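PDB 2EL7: tryptophanyl-tRNA synthetase from Thermus thermophilus, which probably catalyses the ATP-dependent attachment of tryptophan to tRNA(Trp), releasing AMP and diphosphate. Local coordinates for residues E211-K216 and D276-A281; T242-F247 and Y268-I273. All coordinates share one frame; numbering follows the deposited sequence.

Overall arrangement
Contacts 1 and 2 share the long helix 267-294. Each brings a shorter helix against it: 210-218 in contact 1, 239-247 in contact 2. Their centres are 10 Å apart, on the same side of the chain's centre. Both join buried aliphatic side chains to one partly exposed residue, so neither is a surface contact. Contact 1 adds a methionine sulfur, whereas contact 2 is made by aliphatic methyls alone. F247 links the two, since its ring meets L278 and A281. Along the chain, contact 2 is nested inside the loop closed by contact 1. No hydrogen bond crosses either contact. Polar side-chain pairs form within single helices instead.

Contact 1 (E211-K216 and D276-A281); sequences ESIWQK and DHLMEA
I213 and M279 have the closest pair of CA atoms, at 8.9 Å, where the helical segments 211-216 and 276-281 pass each other. The two segments are far from parallel. I213 points toward the second helix and makes both contacts. Its CG2 methyl meets CD2 of L278 at 3.7 Å, and the two side chains cross obliquely. Its CD1 reaches SD of M279 at 4.2 Å. The chi1 of I213 sends its two branches to different partners: at -77° the CG1 branch lies beside the backbone N and CG2 lies anti to it, while CG1 extends to put CD1 near the sulfur. M279 starts off to one side, and its curled chain brings SD back to the isoleucine. Helix 210-218 comes after the KMSKS motif of this class I synthetase; that motif is predicted to bind ATP. The side chain of L278 lies about 8 Å from that of M196 in this motif. I213 also packs on I204, L282 and R286. On helix 210-218, Q215 NE2 donates to E211 OE2 at 3.0 Å, with an N-H...O angle of 142°. The carboxylate oxygen is met nearly along its C-O bond, but lies 25° out of the Q215 amide plane. K216 NZ forms a salt bridge with E208 and a hydrogen bond to T203 O.

Contact 2 (T242-F247 and Y268-I273); sequences TYLSYF and YVVKRI
I273 N donates to V269 O at 3.1 Å, an ordinary helical bond within segment 268-273. This turn carries I273 and V270, the two residues that meet L244 of segment 242-247. The segments run in broadly the same direction, and the CA atoms of L244 and I273 are 7.9 Å apart. L244 points at the other helix and splits its two methyls between the partners. CD1 lies 4.2 Å from CG2 of I273, and CD2 lies 4.3 Å from CG1 of V270. Its CG is anti to the backbone N (chi1 -177°), which carries the fork outward between the two partners. I273 offers its short branch, CG2, while its longer branch leads away from L244. V270 also packs on L240 and F241 of the same short helix 239-247. These contacts join helix 239-247 to helix 267-294, with helix 250-261 between them in the chain, in the helical region after the KMSKS motif. Y243 packs elsewhere, on M196 and L274, with its OH hydrogen-bonded to P188 O. On helix 267-294, R272 NH1 makes a weak hydrogen bond to Y268 OH at 3.0 Å, with an angle of 132°. K271 NZ forms a hydrogen bond to Q218 O at the end of helix 210-218. No hydrogen bond joins the two segments. Their attraction rests on dispersion and on burial of aliphatic surface, which depend on shape more than on bond direction.

Contact 1 (E211-K216 and D276-A281)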
loop_
_atom_site.group_PDB
_atom_site.type_symbol
_atom_site.label_atom_id
_atom_site.label_comp_id
_atom_site.label_asym_id
_atom_site.label_seq_id
_atom_site.Cartn_x
_atom_site.Cartn_y
_atom_site.Cartn_z
ATOM N N GLU A 211 -34.023 6.016 -28.654
ATOM C CA GLU A 211 -34.974 4.964 -28.966
ATOM C C GLU A 211 -35.068 3.962 -27.834
ATOM O O GLU A 211 -36.085 3.289 -27.669
ATOM C CB GLU A 211 -34.573 4.260 -30.269
ATOM C CG GLU A 211 -35.476 3.088 -30.655
ATOM C CD GLU A 211 -36.967 3.442 -30.636
ATOM O OE1 GLU A 211 -37.350 4.462 -31.268
ATOM O OE2 GLU A 211 -37.754 2.697 -29.994
ATOM N N SER A 212 -34.003 3.863 -27.050
ATOM C CA SER A 212 -33.986 2.919 -25.948
ATOM C C SER A 212 -34.654 3.481 -24.708
ATOM O O SER A 212 -35.330 2.756 -23.984
ATOM C CB SER A 212 -32.556 2.498 -25.623
ATOM O OG SER A 212 -32.571 1.547 -24.581
ATOM N N ILE A 213 -34.462 4.768 -24.450
ATOM C CA ILE A 213 -35.102 5.384 -23.293
ATOM C C ILE A 213 -36.608 5.379 -23.538
ATOM O O ILE A 213 -37.406 5.227 -22.609
ATOM C CB ILE A 213 -34.620 6.836 -23.094
ATOM C CG1 ILE A 213 -33.219 6.837 -22.461
ATOM C CG2 ILE A 213 -35.614 7.607 -22.239
ATOM C CD1 ILE A 213 -32.486 8.173 -22.588
ATOM N N TRP A 214 -36.988 5.541 -24.802
ATOM C CA TRP A 214 -38.398 5.561 -25.171
ATOM C C TRP A 214 -39.058 4.241 -24.802
ATOM O O TRP A 214 -40.052 4.218 -24.063
ATOM C CB TRP A 214 -38.555 5.807 -26.677
ATOM C CG TRP A 214 -39.993 5.838 -27.172
ATOM C CD1 TRP A 214 -40.465 5.313 -28.348
ATOM C CD2 TRP A 214 -41.122 6.446 -26.526
ATOM N NE1 TRP A 214 -41.813 5.554 -28.468
ATOM C CE2 TRP A 214 -42.243 6.247 -27.368
ATOM C CE3 TRP A 214 -41.296 7.139 -25.319
ATOM C CZ2 TRP A 214 -43.525 6.719 -27.040
ATOM C CZ3 TRP A 214 -42.571 7.609 -24.990
ATOM C CH2 TRP A 214 -43.669 7.396 -25.850
ATOM N N GLN A 215 -38.496 3.144 -25.304
ATOM C CA GLN A 215 -39.058 1.832 -25.033
ATOM C C GLN A 215 -39.242 1.588 -23.539
ATOM O O GLN A 215 -40.218 0.963 -23.135
ATOM C CB GLN A 215 -38.194 0.724 -25.658
ATOM C CG GLN A 215 -38.248 0.674 -27.178
ATOM C CD GLN A 215 -39.670 0.495 -27.713
ATOM O OE1 GLN A 215 -40.365 -0.476 -27.373
ATOM N NE2 GLN A 215 -40.110 1.430 -28.553
ATOM N N LYS A 216 -38.318 2.085 -22.717
ATOM C CA LYS A 216 -38.429 1.893 -21.271
ATOM C C LYS A 216 -39.596 2.676 -20.665
ATOM O O LYS A 216 -40.264 2.197 -19.752
ATOM C CB LYS A 216 -37.112 2.265 -20.586
ATOM C CG LYS A 216 -36.016 1.239 -20.821
ATOM C CD LYS A 216 -34.732 1.647 -20.147
ATOM C CE LYS A 216 -33.607 0.665 -20.416
ATOM N NZ LYS A 216 -32.317 1.155 -19.832
ATOM N N ASP A 276 -40.589 13.660 -23.732
ATOM C CA ASP A 276 -40.151 14.967 -24.223
ATOM C C ASP A 276 -39.415 15.783 -23.160
ATOM O O ASP A 276 -38.369 16.394 -23.440
ATOM C CB ASP A 276 -41.337 15.797 -24.751
ATOM C CG ASP A 276 -42.020 15.145 -25.932
ATOM O OD1 ASP A 276 -41.294 14.513 -26.737
ATOM O OD2 ASP A 276 -43.267 15.270 -26.058
ATOM N N HIS A 277 -39.975 15.805 -21.952
ATOM C CA HIS A 277 -39.383 16.558 -20.852
ATOM C C HIS A 277 -38.087 15.908 -20.393
ATOM O O HIS A 277 -37.142 16.595 -20.014
ATOM C CB HIS A 277 -40.385 16.676 -19.697
ATOM C CG HIS A 277 -41.380 17.781 -19.886
ATOM N ND1 HIS A 277 -41.226 19.029 -19.315
ATOM C CD2 HIS A 277 -42.503 17.850 -20.639
ATOM C CE1 HIS A 277 -42.212 19.816 -19.711
ATOM N NE2 HIS A 277 -42.999 19.126 -20.515
ATOM N N LEU A 278 -38.034 14.583 -20.459
ATOM C CA LEU A 278 -36.836 13.887 -20.054
ATOM C C LEU A 278 -35.703 14.199 -21.026
ATOM O O LEU A 278 -34.632 14.592 -20.589
ATOM C CB LEU A 278 -37.092 12.384 -19.980
ATOM C CG LEU A 278 -35.838 11.573 -19.684
ATOM C CD1 LEU A 278 -35.209 12.081 -18.395
ATOM C CD2 LEU A 278 -36.186 10.096 -19.597
ATOM N N MET A 279 -35.955 14.046 -22.327
ATOM C CA MET A 279 -34.959 14.313 -23.376
ATOM C C MET A 279 -34.500 15.758 -23.394
ATOM O O MET A 279 -33.371 16.063 -23.796
ATOM C CB MET A 279 -35.506 13.986 -24.771
ATOM C CG MET A 279 -35.746 12.504 -25.049
ATOM S SD MET A 279 -34.408 11.461 -24.402
ATOM C CE MET A 279 -33.012 12.085 -25.296
ATOM N N GLU A 280 -35.373 16.657 -22.974
ATOM C CA GLU A 280 -35.008 18.053 -22.955
ATOM C C GLU A 280 -34.065 18.325 -21.782
ATOM O O GLU A 280 -33.232 19.237 -21.839
ATOM C CB GLU A 280 -36.270 18.927 -22.848
ATOM C CG GLU A 280 -36.013 20.436 -22.936
ATOM C CD GLU A 280 -35.071 20.796 -24.078
ATOM O OE1 GLU A 280 -35.241 20.246 -25.197
ATOM O OE2 GLU A 280 -34.163 21.629 -23.855
ATOM N N ALA A 281 -34.186 17.531 -20.721
ATOM C CA ALA A 281 -33.343 17.709 -19.541
ATOM C C ALA A 281 -31.922 17.224 -19.810
ATOM O O ALA A 281 -30.955 17.852 -19.386
ATOM C CB ALA A 281 -33.941 16.954 -18.344
#

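Contact 2 (T242-F247 and Y268-I273)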
loop_
_atom_site.group_PDB
_atom_site.type_symbol
_atom_site.label_atom_id
_atom_site.label_comp_id
_atom_site.label_asym_id
_atom_site.label_seq_id
_atom_site.Cartn_x
_atom_site.Cartn_y
_atom_site.Cartn_z
ATOM N N THR A 242 -43.697 9.685 -11.005
ATOM C CA THR A 242 -42.562 9.990 -10.136
ATOM C C THR A 242 -41.506 10.626 -11.036
ATOM O O THR A 242 -41.000 11.720 -10.755
ATOM C CB THR A 242 -41.997 8.711 -9.486
ATOM O OG1 THR A 242 -42.981 8.155 -8.604
ATOM C CG2 THR A 242 -40.741 9.015 -8.695
ATOM N N TYR A 243 -41.192 9.940 -12.130
ATOM C CA TYR A 243 -40.236 10.444 -13.098
ATOM C C TYR A 243 -40.759 11.767 -13.606
ATOM O O TYR A 243 -40.019 12.745 -13.669
ATOM C CB TYR A 243 -40.104 9.499 -14.281
ATOM C CG TYR A 243 -39.396 8.197 -13.998
ATOM C CD1 TYR A 243 -39.196 7.274 -15.020
ATOM C CD2 TYR A 243 -38.911 7.887 -12.725
ATOM C CE1 TYR A 243 -38.534 6.068 -14.793
ATOM C CE2 TYR A 243 -38.237 6.674 -12.488
ATOM C CZ TYR A 243 -38.061 5.771 -13.532
ATOM O OH TYR A 243 -37.463 4.545 -13.325
ATOM N N LEU A 244 -42.038 11.806 -13.971
ATOM C CA LEU A 244 -42.627 13.041 -14.486
ATOM C C LEU A 244 -42.320 14.213 -13.557
ATOM O O LEU A 244 -42.030 15.321 -14.007
ATOM C CB LEU A 244 -44.146 12.891 -14.640
ATOM C CG LEU A 244 -44.900 14.089 -15.236
ATOM C CD1 LEU A 244 -44.559 14.222 -16.705
ATOM C CD2 LEU A 244 -46.398 13.904 -15.059
ATOM N N SER A 245 -42.378 13.953 -12.258
ATOM C CA SER A 245 -42.125 14.972 -11.236
ATOM C C SER A 245 -40.697 15.511 -11.291
ATOM O O SER A 245 -40.450 16.706 -11.081
ATOM C CB SER A 245 -42.388 14.368 -9.858
ATOM O OG SER A 245 -43.645 13.711 -9.866
ATOM N N TYR A 246 -39.766 14.606 -11.569
ATOM C CA TYR A 246 -38.354 14.941 -11.665
ATOM C C TYR A 246 -38.043 15.888 -12.811
ATOM O O TYR A 246 -37.172 16.741 -12.677
ATOM C CB TYR A 246 -37.535 13.680 -11.902
ATOM C CG TYR A 246 -37.584 12.632 -10.809
ATOM C CD1 TYR A 246 -37.194 11.321 -11.080
ATOM C CD2 TYR A 246 -37.967 12.952 -9.502
ATOM C CE1 TYR A 246 -37.175 10.355 -10.089
ATOM C CE2 TYR A 246 -37.963 11.977 -8.493
ATOM C CZ TYR A 246 -37.565 10.683 -8.798
ATOM O OH TYR A 246 -37.572 9.688 -7.833
ATOM N N PHE A 247 -38.760 15.746 -13.928
ATOM C CA PHE A 247 -38.475 16.538 -15.126
ATOM C C PHE A 247 -39.468 17.504 -15.752
ATOM O O PHE A 247 -39.203 18.013 -16.844
ATOM C CB PHE A 247 -38.029 15.592 -16.222
ATOM C CG PHE A 247 -36.998 14.631 -15.778
ATOM C CD1 PHE A 247 -37.353 13.322 -15.440
ATOM C CD2 PHE A 247 -35.676 15.047 -15.628
ATOM C CE1 PHE A 247 -36.415 12.444 -14.958
ATOM C CE2 PHE A 247 -34.713 14.173 -15.140
ATOM C CZ PHE A 247 -35.077 12.864 -14.800
ATOM N N TYR A 268 -50.672 6.770 -22.341
ATOM C CA TYR A 268 -49.866 7.158 -23.492
ATOM C C TYR A 268 -49.472 8.623 -23.553
ATOM O O TYR A 268 -48.323 8.960 -23.856
ATOM C CB TYR A 268 -50.572 6.826 -24.800
ATOM C CG TYR A 268 -49.669 7.069 -25.983
ATOM C CD1 TYR A 268 -48.653 6.166 -26.303
ATOM C CD2 TYR A 268 -49.778 8.236 -26.742
ATOM C CE1 TYR A 268 -47.763 6.416 -27.348
ATOM C CE2 TYR A 268 -48.894 8.504 -27.788
ATOM C CZ TYR A 268 -47.888 7.591 -28.086
ATOM O OH TYR A 268 -47.005 7.845 -29.118
ATOM N N VAL A 269 -50.438 9.496 -23.300
ATOM C CA VAL A 269 -50.183 10.918 -23.354
ATOM C C VAL A 269 -49.154 11.312 -22.317
ATOM O O VAL A 269 -48.277 12.119 -22.583
ATOM C CB VAL A 269 -51.452 11.709 -23.099
ATOM C CG1 VAL A 269 -51.141 13.180 -23.134
ATOM C CG2 VAL A 269 -52.496 11.357 -24.134
ATOM N N VAL A 270 -49.265 10.737 -21.128
ATOM C CA VAL A 270 -48.338 11.051 -20.059
ATOM C C VAL A 270 -46.920 10.594 -20.387
ATOM O O VAL A 270 -45.947 11.306 -20.125
ATOM C CB VAL A 270 -48.782 10.406 -18.753
ATOM C CG1 VAL A 270 -47.806 10.770 -17.656
ATOM C CG2 VAL A 270 -50.185 10.870 -18.406
ATOM N N LYS A 271 -46.804 9.414 -20.979
ATOM C CA LYS A 271 -45.499 8.881 -21.331
ATOM C C LYS A 271 -44.731 9.769 -22.304
ATOM O O LYS A 271 -43.516 9.928 -22.181
ATOM C CB LYS A 271 -45.661 7.472 -21.883
ATOM C CG LYS A 271 -46.104 6.487 -20.807
ATOM C CD LYS A 271 -46.350 5.099 -21.370
ATOM C CE LYS A 271 -46.511 4.081 -20.255
ATOM N NZ LYS A 271 -46.944 2.765 -20.766
ATOM N N ARG A 272 -45.443 10.358 -23.260
ATOM C CA ARG A 272 -44.832 11.251 -24.238
ATOM C C ARG A 272 -44.479 12.579 -23.572
ATOM O O ARG A 272 -43.476 13.206 -23.931
ATOM C CB ARG A 272 -45.789 11.518 -25.403
ATOM C CG ARG A 272 -46.291 10.283 -26.131
ATOM C CD ARG A 272 -45.596 10.060 -27.472
ATOM N NE ARG A 272 -45.617 11.252 -28.326
ATOM C CZ ARG A 272 -45.508 11.237 -29.657
ATOM N NH1 ARG A 272 -45.381 10.087 -30.314
ATOM N NH2 ARG A 272 -45.506 12.381 -30.331
ATOM N N ILE A 273 -45.301 13.032 -22.623
ATOM C CA ILE A 273 -44.993 14.293 -21.948
ATOM C C ILE A 273 -43.729 14.034 -21.127
ATOM O O ILE A 273 -42.840 14.886 -21.061
ATOM C CB ILE A 273 -46.085 14.749 -20.972
ATOM C CG1 ILE A 273 -47.417 14.962 -21.697
ATOM C CG2 ILE A 273 -45.641 16.036 -20.297
ATOM C CD1 ILE A 273 -47.551 16.311 -22.375
#